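Local coordinates for protein TetR family transcriptional regulator (Clostridium perfringens, PDB 6AZH) that probably binds operator DNA through its helix-turn-helix domain as a dimeric TetR-type transcriptional regulator, putatively of fatty acid metabolism genes, at residues I80-K85 / L133-S138; S106-K111 / D116-K121; M89-L94 / I159-Y164. All blocks are in the same frame, centred on the assembly; numbering follows the deposited sequence.

Interaction 1: I80-K85 / L133-S138; sequences IEKLKK and LKEAIS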
loop_
_atom_site.group_PDB
_atom_site.type_symbol
_atom_site.label_atom_id
_atom_site.label_comp_id
_atom_site.label_asym_id
_atom_site.label_seq_id
_atom_site.Cartn_x
_atom_site.Cartn_y
_atom_site.Cartn_z
ATOM N N ILE A 80 -14.064 18.961 -10.170
ATOM C CA ILE A 80 -14.541 18.351 -8.933
ATOM C C ILE A 80 -15.436 17.162 -9.244
ATOM O O ILE A 80 -15.460 16.174 -8.496
ATOM C CB ILE A 80 -15.265 19.404 -8.051
ATOM C CG1 ILE A 80 -15.695 18.783 -6.722
ATOM C CG2 ILE A 80 -16.482 19.969 -8.767
ATOM C CD1 ILE A 80 -14.547 18.218 -5.901
ATOM N N GLU A 81 -16.182 17.226 -10.351
ATOM C CA GLU A 81 -16.991 16.088 -10.751
ATOM C C GLU A 81 -16.123 14.985 -11.355
ATOM O O GLU A 81 -16.433 13.797 -11.196
ATOM C CB GLU A 81 -18.074 16.537 -11.734
ATOM C CG GLU A 81 -19.093 17.496 -11.099
ATOM C CD GLU A 81 -19.747 16.879 -9.877
ATOM O OE1 GLU A 81 -20.242 15.737 -9.996
ATOM O OE2 GLU A 81 -19.751 17.521 -8.798
ATOM N N LYS A 82 -15.028 15.359 -12.019
ATOM C CA LYS A 82 -14.083 14.352 -12.493
ATOM C C LYS A 82 -13.462 13.593 -11.329
ATOM O O LYS A 82 -13.236 12.380 -11.429
ATOM C CB LYS A 82 -12.986 14.990 -13.345
ATOM C CG LYS A 82 -13.432 15.446 -14.744
ATOM C CD LYS A 82 -12.372 16.331 -15.380
ATOM C CE LYS A 82 -12.595 16.479 -16.881
ATOM N NZ LYS A 82 -11.552 17.350 -17.493
ATOM N N LEU A 83 -13.179 14.284 -10.208
ATOM C CA LEU A 83 -12.605 13.582 -9.055
ATOM C C LEU A 83 -13.598 12.592 -8.468
ATOM O O LEU A 83 -13.220 11.478 -8.088
ATOM C CB LEU A 83 -12.137 14.564 -7.969
ATOM C CG LEU A 83 -10.918 15.411 -8.350
ATOM C CD1 LEU A 83 -10.698 16.532 -7.316
ATOM C CD2 LEU A 83 -9.652 14.545 -8.504
ATOM N N LYS A 84 -14.872 12.975 -8.380
ATOM C CA LYS A 84 -15.875 12.024 -7.911
ATOM C C LYS A 84 -15.940 10.800 -8.821
ATOM O O LYS A 84 -16.024 9.665 -8.335
ATOM C CB LYS A 84 -17.234 12.714 -7.806
ATOM C CG LYS A 84 -17.282 13.735 -6.664
ATOM C CD LYS A 84 -18.476 14.673 -6.867
ATOM C CE LYS A 84 -18.573 15.761 -5.816
ATOM N NZ LYS A 84 -19.868 16.474 -6.048
ATOM N N LYS A 85 -15.848 11.008 -10.138
ATOM C CA LYS A 85 -15.868 9.881 -11.069
ATOM C C LYS A 85 -14.574 9.073 -10.994
ATOM O O LYS A 85 -14.594 7.861 -11.232
ATOM C CB LYS A 85 -16.124 10.372 -12.498
ATOM C CG LYS A 85 -17.595 10.800 -12.730
ATOM C CD LYS A 85 -17.850 11.492 -14.076
ATOM C CE LYS A 85 -19.360 11.603 -14.330
ATOM N NZ LYS A 85 -19.676 12.330 -15.594
ATOM N N LEU A 133 -6.231 17.404 -10.592
ATOM C CA LEU A 133 -6.118 18.258 -9.411
ATOM C C LEU A 133 -5.676 19.662 -9.792
ATOM O O LEU A 133 -6.197 20.648 -9.257
ATOM C CB LEU A 133 -5.148 17.653 -8.394
ATOM C CG LEU A 133 -5.615 16.339 -7.752
ATOM C CD1 LEU A 133 -4.477 15.693 -6.938
ATOM C CD2 LEU A 133 -6.855 16.524 -6.893
ATOM N N LYS A 134 -4.723 19.777 -10.720
ATOM C CA LYS A 134 -4.263 21.102 -11.132
ATOM C C LYS A 134 -5.411 21.928 -11.702
ATOM O O LYS A 134 -5.581 23.107 -11.358
ATOM C CB LYS A 134 -3.137 20.980 -12.155
ATOM C CG LYS A 134 -2.531 22.315 -12.537
ATOM C CD LYS A 134 -1.359 22.133 -13.506
ATOM C CE LYS A 134 -0.490 23.391 -13.539
ATOM N NZ LYS A 134 0.705 23.214 -14.416
ATOM N N GLU A 135 -6.219 21.317 -12.564
ATOM C CA GLU A 135 -7.389 22.012 -13.094
ATOM C C GLU A 135 -8.365 22.371 -11.984
ATOM O O GLU A 135 -8.931 23.473 -11.981
ATOM C CB GLU A 135 -8.083 21.154 -14.148
ATOM C CG GLU A 135 -8.992 21.969 -15.075
ATOM C CD GLU A 135 -9.877 21.110 -15.961
ATOM O OE1 GLU A 135 -11.011 21.546 -16.266
ATOM O OE2 GLU A 135 -9.450 20.003 -16.352
ATOM N N ALA A 136 -8.577 21.450 -11.035
ATOM C CA ALA A 136 -9.494 21.707 -9.926
ATOM C C ALA A 136 -9.022 22.874 -9.080
ATOM O O ALA A 136 -9.834 23.682 -8.615
ATOM C CB ALA A 136 -9.635 20.454 -9.058
ATOM N N ILE A 137 -7.712 22.971 -8.851
ATOM C CA ILE A 137 -7.191 24.081 -8.062
ATOM C C ILE A 137 -7.358 25.395 -8.818
ATOM O O ILE A 137 -7.787 26.403 -8.247
ATOM C CB ILE A 137 -5.725 23.809 -7.676
ATOM C CG1 ILE A 137 -5.680 22.646 -6.681
ATOM C CG2 ILE A 137 -5.089 25.038 -7.074
ATOM C CD1 ILE A 137 -4.287 22.189 -6.317
ATOM N N SER A 138 -7.058 25.402 -10.117
ATOM C CA SER A 138 -7.210 26.639 -10.873
ATOM C C SER A 138 -8.663 27.101 -10.895
ATOM O O SER A 138 -8.934 28.307 -10.915
ATOM C CB SER A 138 -6.668 26.456 -12.291
ATOM O OG SER A 138 -7.619 25.830 -13.125
HETATM O O HOH W 1 -9.017 17.200 -16.248
HETATM O O HOH W 2 -12.768 19.707 -17.038
#
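Leu83 and Leu133 meet through their methyl ends, the two side chains crossing at about a right angle. CD2 of Leu133 sits against both branches of its partner, 3.8 Å from Leu83 CD2 and 3.9 Å from Leu83 CD1. The CB of Leu133 points away from helix 79-96, yet CG lies beside the backbone N (chi1 -67°) and the CD2 branch swings back to make the touch. One turn further along, the methyl of Ala136 lies 4.4 Å from Leu83 CD1, a looser apolar contact that continues the same seam. Ile142, in the loop after helix 113-138, packs on both Leu83 and Ala136, and Ile147, Leu150 and Ala151 of helix 147-165 lie against Leu133.

On the polar flank Lys82 and Glu135 also cross at about a right angle, both chains extended beyond CG. Their salt bridge is long, 3.6 Å from Lys82 NZ to Glu135 OE2, and two waters reinforce it. One accepts from Lys82 NZ and donates to Glu135 OE2 at 2.8 Å; the other accepts from NZ and donates to Glu135 OE1 at 2.7 Å, so each carboxylate oxygen is linked to the ammonium through its own water. Lys82 NZ also donates to the carbonyl of Glu73, while Glu135 OE1 pairs with Lys139.

The axes of the two short helical segments approach to 9.7 Å, their directions 145° apart. This roughly antiparallel, inclined helix-on-helix packing is part of the all-helical C-terminal domain of TetR-family regulators.

Interaction 2: S106-K111 / D116-K121; sequences SQLWGK and DELRNK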
loop_
_atom_site.group_PDB
_atom_site.type_symbol
_atom_site.label_atom_id
_atom_site.label_comp_id
_atom_site.label_asym_id
_atom_site.label_seq_id
_atom_site.Cartn_x
_atom_site.Cartn_y
_atom_site.Cartn_z
ATOM N N SER A 106 2.705 -5.945 -4.241
ATOM C CA SER A 106 3.787 -6.741 -3.669
ATOM C C SER A 106 5.156 -6.344 -4.210
ATOM O O SER A 106 6.172 -6.635 -3.564
ATOM C CB SER A 106 3.519 -8.222 -3.912
ATOM O OG SER A 106 3.801 -8.569 -5.261
ATOM N N GLN A 107 5.215 -5.661 -5.354
ATOM C CA GLN A 107 6.487 -5.372 -5.998
ATOM C C GLN A 107 6.842 -3.892 -6.015
ATOM O O GLN A 107 7.853 -3.520 -6.622
ATOM C CB GLN A 107 6.487 -5.944 -7.422
ATOM C CG GLN A 107 6.793 -7.436 -7.438
ATOM C CD GLN A 107 8.234 -7.715 -7.070
ATOM O OE1 GLN A 107 9.151 -7.268 -7.754
ATOM N NE2 GLN A 107 8.441 -8.428 -5.964
ATOM N N LEU A 108 6.088 -3.040 -5.312
ATOM C CA LEU A 108 6.319 -1.604 -5.430
ATOM C C LEU A 108 7.446 -1.069 -4.555
ATOM O O LEU A 108 7.766 0.120 -4.657
ATOM C CB LEU A 108 5.058 -0.829 -5.067
ATOM C CG LEU A 108 3.967 -0.636 -6.103
ATOM C CD1 LEU A 108 2.949 0.258 -5.440
ATOM C CD2 LEU A 108 4.487 -0.021 -7.371
ATOM N N TRP A 109 8.049 -1.888 -3.699
ATOM C CA TRP A 109 8.787 -1.361 -2.559
ATOM C C TRP A 109 10.278 -1.649 -2.559
ATOM O O TRP A 109 10.978 -1.144 -1.672
ATOM C CB TRP A 109 8.164 -1.899 -1.257
ATOM C CG TRP A 109 6.679 -1.698 -1.274
ATOM C CD1 TRP A 109 5.712 -2.611 -1.633
ATOM C CD2 TRP A 109 5.985 -0.479 -0.976
ATOM N NE1 TRP A 109 4.464 -2.030 -1.544
ATOM C CE2 TRP A 109 4.609 -0.725 -1.144
ATOM C CE3 TRP A 109 6.398 0.788 -0.541
ATOM C CZ2 TRP A 109 3.639 0.254 -0.911
ATOM C CZ3 TRP A 109 5.432 1.766 -0.325
ATOM C CH2 TRP A 109 4.073 1.487 -0.498
ATOM N N GLY A 110 10.785 -2.429 -3.514
ATOM C CA GLY A 110 12.173 -2.824 -3.538
ATOM C C GLY A 110 12.970 -2.047 -4.568
ATOM O O GLY A 110 12.497 -1.081 -5.169
ATOM N N LYS A 111 14.207 -2.498 -4.785
ATOM C CA LYS A 111 15.157 -1.746 -5.593
ATOM C C LYS A 111 15.618 -2.480 -6.849
ATOM O O LYS A 111 16.550 -2.009 -7.512
ATOM C CB LYS A 111 16.363 -1.356 -4.739
ATOM C CG LYS A 111 16.149 -0.078 -3.944
ATOM C CD LYS A 111 15.638 1.048 -4.846
ATOM C CE LYS A 111 14.840 2.089 -4.067
ATOM N NZ LYS A 111 15.644 2.773 -3.001
ATOM N N ASP A 116 11.797 -0.391 -10.057
ATOM C CA ASP A 116 11.883 0.986 -10.538
ATOM C C ASP A 116 10.964 1.192 -11.732
ATOM O O ASP A 116 10.227 2.183 -11.808
ATOM C CB ASP A 116 13.320 1.328 -10.933
ATOM C CG ASP A 116 14.234 1.528 -9.742
ATOM O OD1 ASP A 116 13.780 2.067 -8.714
ATOM O OD2 ASP A 116 15.425 1.156 -9.848
ATOM N N GLU A 117 11.007 0.253 -12.687
ATOM C CA GLU A 117 10.196 0.356 -13.894
ATOM C C GLU A 117 8.710 0.286 -13.571
ATOM O O GLU A 117 7.913 1.047 -14.135
ATOM C CB GLU A 117 10.593 -0.745 -14.880
ATOM C CG GLU A 117 11.934 -0.475 -15.554
ATOM C CD GLU A 117 12.613 -1.734 -16.096
ATOM O OE1 GLU A 117 12.002 -2.831 -16.067
ATOM O OE2 GLU A 117 13.767 -1.617 -16.562
ATOM N N LEU A 118 8.326 -0.624 -12.671
ATOM C CA LEU A 118 6.943 -0.695 -12.207
ATOM C C LEU A 118 6.501 0.627 -11.594
ATOM O O LEU A 118 5.404 1.121 -11.883
ATOM C CB LEU A 118 6.793 -1.819 -11.187
ATOM C CG LEU A 118 5.462 -1.865 -10.432
ATOM C CD1 LEU A 118 4.297 -2.028 -11.399
ATOM C CD2 LEU A 118 5.439 -2.949 -9.381
ATOM N N ARG A 119 7.328 1.201 -10.717
ATOM C CA ARG A 119 6.964 2.477 -10.099
ATOM C C ARG A 119 6.852 3.582 -11.143
ATOM O O ARG A 119 6.002 4.472 -11.022
ATOM C CB ARG A 119 7.977 2.859 -9.018
ATOM C CG ARG A 119 7.760 2.156 -7.680
ATOM C CD ARG A 119 8.689 2.700 -6.598
ATOM N NE ARG A 119 10.100 2.483 -6.908
ATOM C CZ ARG A 119 10.822 1.444 -6.490
ATOM N NH1 ARG A 119 10.275 0.500 -5.734
ATOM N NH2 ARG A 119 12.096 1.345 -6.838
ATOM N N ASN A 120 7.710 3.561 -12.169
ATOM C CA ASN A 120 7.577 4.548 -13.239
ATOM C C ASN A 120 6.249 4.402 -13.962
ATOM O O ASN A 120 5.664 5.401 -14.385
ATOM C CB ASN A 120 8.728 4.436 -14.241
ATOM C CG ASN A 120 10.076 4.842 -13.642
ATOM O OD1 ASN A 120 10.174 5.226 -12.466
ATOM N ND2 ASN A 120 11.127 4.733 -14.449
ATOM N N LYS A 121 5.750 3.173 -14.106
ATOM C CA LYS A 121 4.451 2.977 -14.746
ATOM C C LYS A 121 3.317 3.500 -13.873
ATOM O O LYS A 121 2.365 4.101 -14.378
ATOM C CB LYS A 121 4.233 1.498 -15.051
ATOM C CG LYS A 121 4.401 1.121 -16.509
ATOM C CD LYS A 121 5.816 1.306 -16.978
ATOM C CE LYS A 121 6.189 0.259 -18.037
ATOM N NZ LYS A 121 5.450 0.471 -19.323
#
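Arg119 of helix 113-138 reaches back to the carbonyls of Leu108 and Gly110 in the loop that leads into that helix, within the all-helical C-terminal domain of a TetR-family regulator. Along the helix Asp116 comes first: its carboxylate, 4.1 Å from Lys111 O at OD2, meets the loop only loosely. Through OD1 it takes a 2.6 Å hydrogen bond from Arg119 NH2, part of a salt bridge, with the donor above the carboxylate plane; this holds the NH2 side of the guanidinium from within the helix.

Leu118 follows, its CB directed at the loop. Its CD2 touches Leu108 CD2 at 3.7 Å, the two leucines crossing at about a right angle, and also rests on Gln107 CB. Ile58 of helix 50-74 packs on Leu118, while Leu163 of the second subunit packs on Leu108.

Arg119 completes the contact. Its chain runs past Leu108 CD2 and bends at chi3 (-62°), bringing the guanidinium edge to the two carbonyls. NH1 donates to Leu108 O at 2.8 Å in a fairly straight bond (158° at the hydrogen), approaching from above that carbonyl's plane, although the oxygen lies in the guanidinium plane. Gly110 O is gripped end-on by both terminal nitrogens: NH1 at 2.8 Å in the carbonyl plane, and NH2 at 3.0 Å, more bent at its hydrogen (139°) but almost in line with the C=O bond.

Interaction 3: M89-L94 / I159-Y164; sequences MQFELL and ISTSLY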
loop_
_atom_site.group_PDB
_atom_site.type_symbol
_atom_site.label_atom_id
_atom_site.label_comp_id
_atom_site.label_asym_id
_atom_site.label_seq_id
_atom_site.Cartn_x
_atom_site.Cartn_y
_atom_site.Cartn_z
HETATM N N MSE A 89 -14.475 5.032 -10.426
HETATM C CA MSE A 89 -13.774 4.223 -11.424
HETATM C C MSE A 89 -12.665 3.369 -10.777
HETATM O O MSE A 89 -12.553 2.174 -11.077
HETATM C CB MSE A 89 -13.189 5.128 -12.519
HETATM C CG MSE A 89 -12.396 4.414 -13.630
HETATM SE SE MSE A 89 -10.525 4.007 -13.119
HETATM C CE MSE A 89 -9.721 5.758 -13.460
ATOM N N GLN A 90 -11.863 3.975 -9.892
ATOM C CA GLN A 90 -10.693 3.271 -9.350
ATOM C C GLN A 90 -11.103 2.125 -8.443
ATOM O O GLN A 90 -10.509 1.041 -8.496
ATOM C CB GLN A 90 -9.787 4.230 -8.571
ATOM C CG GLN A 90 -9.028 5.216 -9.413
ATOM C CD GLN A 90 -7.921 5.930 -8.643
ATOM O OE1 GLN A 90 -6.901 6.294 -9.219
ATOM N NE2 GLN A 90 -8.120 6.124 -7.342
ATOM N N PHE A 91 -12.104 2.349 -7.589
ATOM C CA PHE A 91 -12.516 1.298 -6.672
ATOM C C PHE A 91 -13.236 0.178 -7.405
ATOM O O PHE A 91 -13.059 -1.000 -7.065
ATOM C CB PHE A 91 -13.390 1.875 -5.563
ATOM C CG PHE A 91 -12.614 2.637 -4.520
ATOM C CD1 PHE A 91 -11.613 2.012 -3.796
ATOM C CD2 PHE A 91 -12.891 3.974 -4.265
ATOM C CE1 PHE A 91 -10.895 2.697 -2.839
ATOM C CE2 PHE A 91 -12.183 4.673 -3.307
ATOM C CZ PHE A 91 -11.182 4.034 -2.589
ATOM N N GLU A 92 -14.019 0.517 -8.441
ATOM C CA GLU A 92 -14.625 -0.529 -9.257
ATOM C C GLU A 92 -13.552 -1.336 -9.975
ATOM O O GLU A 92 -13.591 -2.575 -9.972
ATOM C CB GLU A 92 -15.632 0.070 -10.252
ATOM C CG GLU A 92 -16.940 0.487 -9.588
ATOM C CD GLU A 92 -17.895 1.206 -10.520
ATOM O OE1 GLU A 92 -17.549 1.404 -11.701
ATOM O OE2 GLU A 92 -18.995 1.589 -10.058
ATOM N N LEU A 93 -12.550 -0.653 -10.541
ATOM C CA LEU A 93 -11.465 -1.355 -11.227
ATOM C C LEU A 93 -10.668 -2.209 -10.256
ATOM O O LEU A 93 -10.333 -3.360 -10.562
ATOM C CB LEU A 93 -10.543 -0.361 -11.933
ATOM C CG LEU A 93 -9.884 -0.828 -13.228
ATOM C CD1 LEU A 93 -10.907 -1.530 -14.132
ATOM C CD2 LEU A 93 -9.223 0.341 -13.960
ATOM N N LEU A 94 -10.361 -1.660 -9.075
ATOM C CA LEU A 94 -9.683 -2.434 -8.039
ATOM C C LEU A 94 -10.473 -3.686 -7.681
ATOM O O LEU A 94 -9.917 -4.781 -7.599
ATOM C CB LEU A 94 -9.478 -1.567 -6.798
ATOM C CG LEU A 94 -8.985 -2.292 -5.561
ATOM C CD1 LEU A 94 -7.628 -2.875 -5.857
ATOM C CD2 LEU A 94 -8.913 -1.309 -4.400
ATOM N N ILE A 159 -4.566 1.413 -1.945
ATOM C CA ILE A 159 -3.706 0.478 -1.239
ATOM C C ILE A 159 -4.283 0.154 0.127
ATOM O O ILE A 159 -4.409 -1.015 0.502
ATOM C CB ILE A 159 -2.274 1.031 -1.131
ATOM C CG1 ILE A 159 -1.760 1.385 -2.530
ATOM C CG2 ILE A 159 -1.389 0.003 -0.435
ATOM C CD1 ILE A 159 -0.328 1.884 -2.590
ATOM N N SER A 160 -4.637 1.188 0.899
ATOM C CA SER A 160 -5.187 0.937 2.224
ATOM C C SER A 160 -6.545 0.250 2.135
ATOM O O SER A 160 -6.866 -0.595 2.979
ATOM C CB SER A 160 -5.276 2.248 3.019
ATOM O OG SER A 160 -6.051 3.202 2.336
ATOM N N THR A 161 -7.330 0.551 1.100
ATOM C CA THR A 161 -8.607 -0.137 0.932
ATOM C C THR A 161 -8.399 -1.595 0.537
ATOM O O THR A 161 -9.142 -2.472 0.987
ATOM C CB THR A 161 -9.474 0.589 -0.097
ATOM O OG1 THR A 161 -9.649 1.941 0.333
ATOM C CG2 THR A 161 -10.842 -0.070 -0.215
ATOM N N SER A 162 -7.392 -1.875 -0.291
ATOM C CA SER A 162 -7.063 -3.264 -0.604
ATOM C C SER A 162 -6.743 -4.046 0.658
ATOM O O SER A 162 -7.093 -5.226 0.775
ATOM C CB SER A 162 -5.873 -3.334 -1.558
ATOM O OG SER A 162 -6.236 -2.951 -2.858
ATOM N N LEU A 163 -6.058 -3.413 1.610
ATOM C CA LEU A 163 -5.765 -4.095 2.863
ATOM C C LEU A 163 -7.039 -4.291 3.675
ATOM O O LEU A 163 -7.256 -5.348 4.277
ATOM C CB LEU A 163 -4.726 -3.294 3.651
ATOM C CG LEU A 163 -4.290 -3.900 4.976
ATOM C CD1 LEU A 163 -3.512 -5.194 4.704
ATOM C CD2 LEU A 163 -3.443 -2.907 5.742
ATOM N N TYR A 164 -7.892 -3.274 3.697
ATOM C CA TYR A 164 -9.195 -3.386 4.338
ATOM C C TYR A 164 -10.039 -4.492 3.714
ATOM O O TYR A 164 -10.757 -5.201 4.426
ATOM C CB TYR A 164 -9.898 -2.036 4.236
ATOM C CG TYR A 164 -11.318 -1.980 4.728
ATOM C CD1 TYR A 164 -11.597 -1.910 6.086
ATOM C CD2 TYR A 164 -12.381 -1.917 3.833
ATOM C CE1 TYR A 164 -12.904 -1.823 6.550
ATOM C CE2 TYR A 164 -13.696 -1.819 4.289
ATOM C CZ TYR A 164 -13.943 -1.772 5.652
ATOM O OH TYR A 164 -15.238 -1.678 6.133
#
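Phe91 sets one ring corner, CE1, against the side chain of Thr161, the two crossing at about a right angle. CE1 makes the closest touch, 3.5 Å from Thr161 OG1, with CB and CG2 of Thr161 only slightly farther, so both branches of the threonine and the carbon that bears them gather round this corner of the ring. The hydroxyl approaches the ring obliquely. Thr161 CB points at helix 79-96, with OG1 beside its own backbone N (chi1 -57°); in that position the hydroxyl bonds to the carbonyl of Ser157 one turn earlier and still lies against the phenyl ring.

Leu94, one turn after Phe91, makes the second touch. Its CB is directed toward helix 147-165 and the isobutyl end meets Ser162 OG, which lies 3.3 Å from Leu94 CD1 and 3.5 Å from Leu94 CD2. The oxygen thus faces both methyls of the fork. It is satisfied along its own helix by a hydrogen bond to Leu158 O, which lets a buried hydroxyl sit against the leucine methyls.

Surrounding helices complete the packing. Ile178 and Ile181 of helix 174-187 lie on Phe91, Val177 on Thr161, and Phe101 of helix 98-106 on both Leu94 and Ser162. Trp109 of the second subunit also reaches Ser162. Helix 147-165 therefore packs on helix 79-96 within its own chain and also reaches the second subunit, as in the helical dimer interface of TetR-family regulators.

From the N terminus, the chain passes the helix-turn-helix region before reaching helix 79-96, which supplies the first segment of interaction 1 and then that of interaction 3. After helix 98-106, interaction 2 closes a short loop by joining residues 106-111 to the start of helix 113-138. The far end of that helix closes interaction 1, and helix 147-165 then closes interaction 3. Interaction 2 is therefore nested within both longer loops, whereas interactions 1 and 3 cross. Helix 79-96 is thereby tied to two successive helices at contacts whose centres are about 20 Å apart. Interactions 2 and 3, with nearest atoms about 5 Å apart, both touch the second subunit.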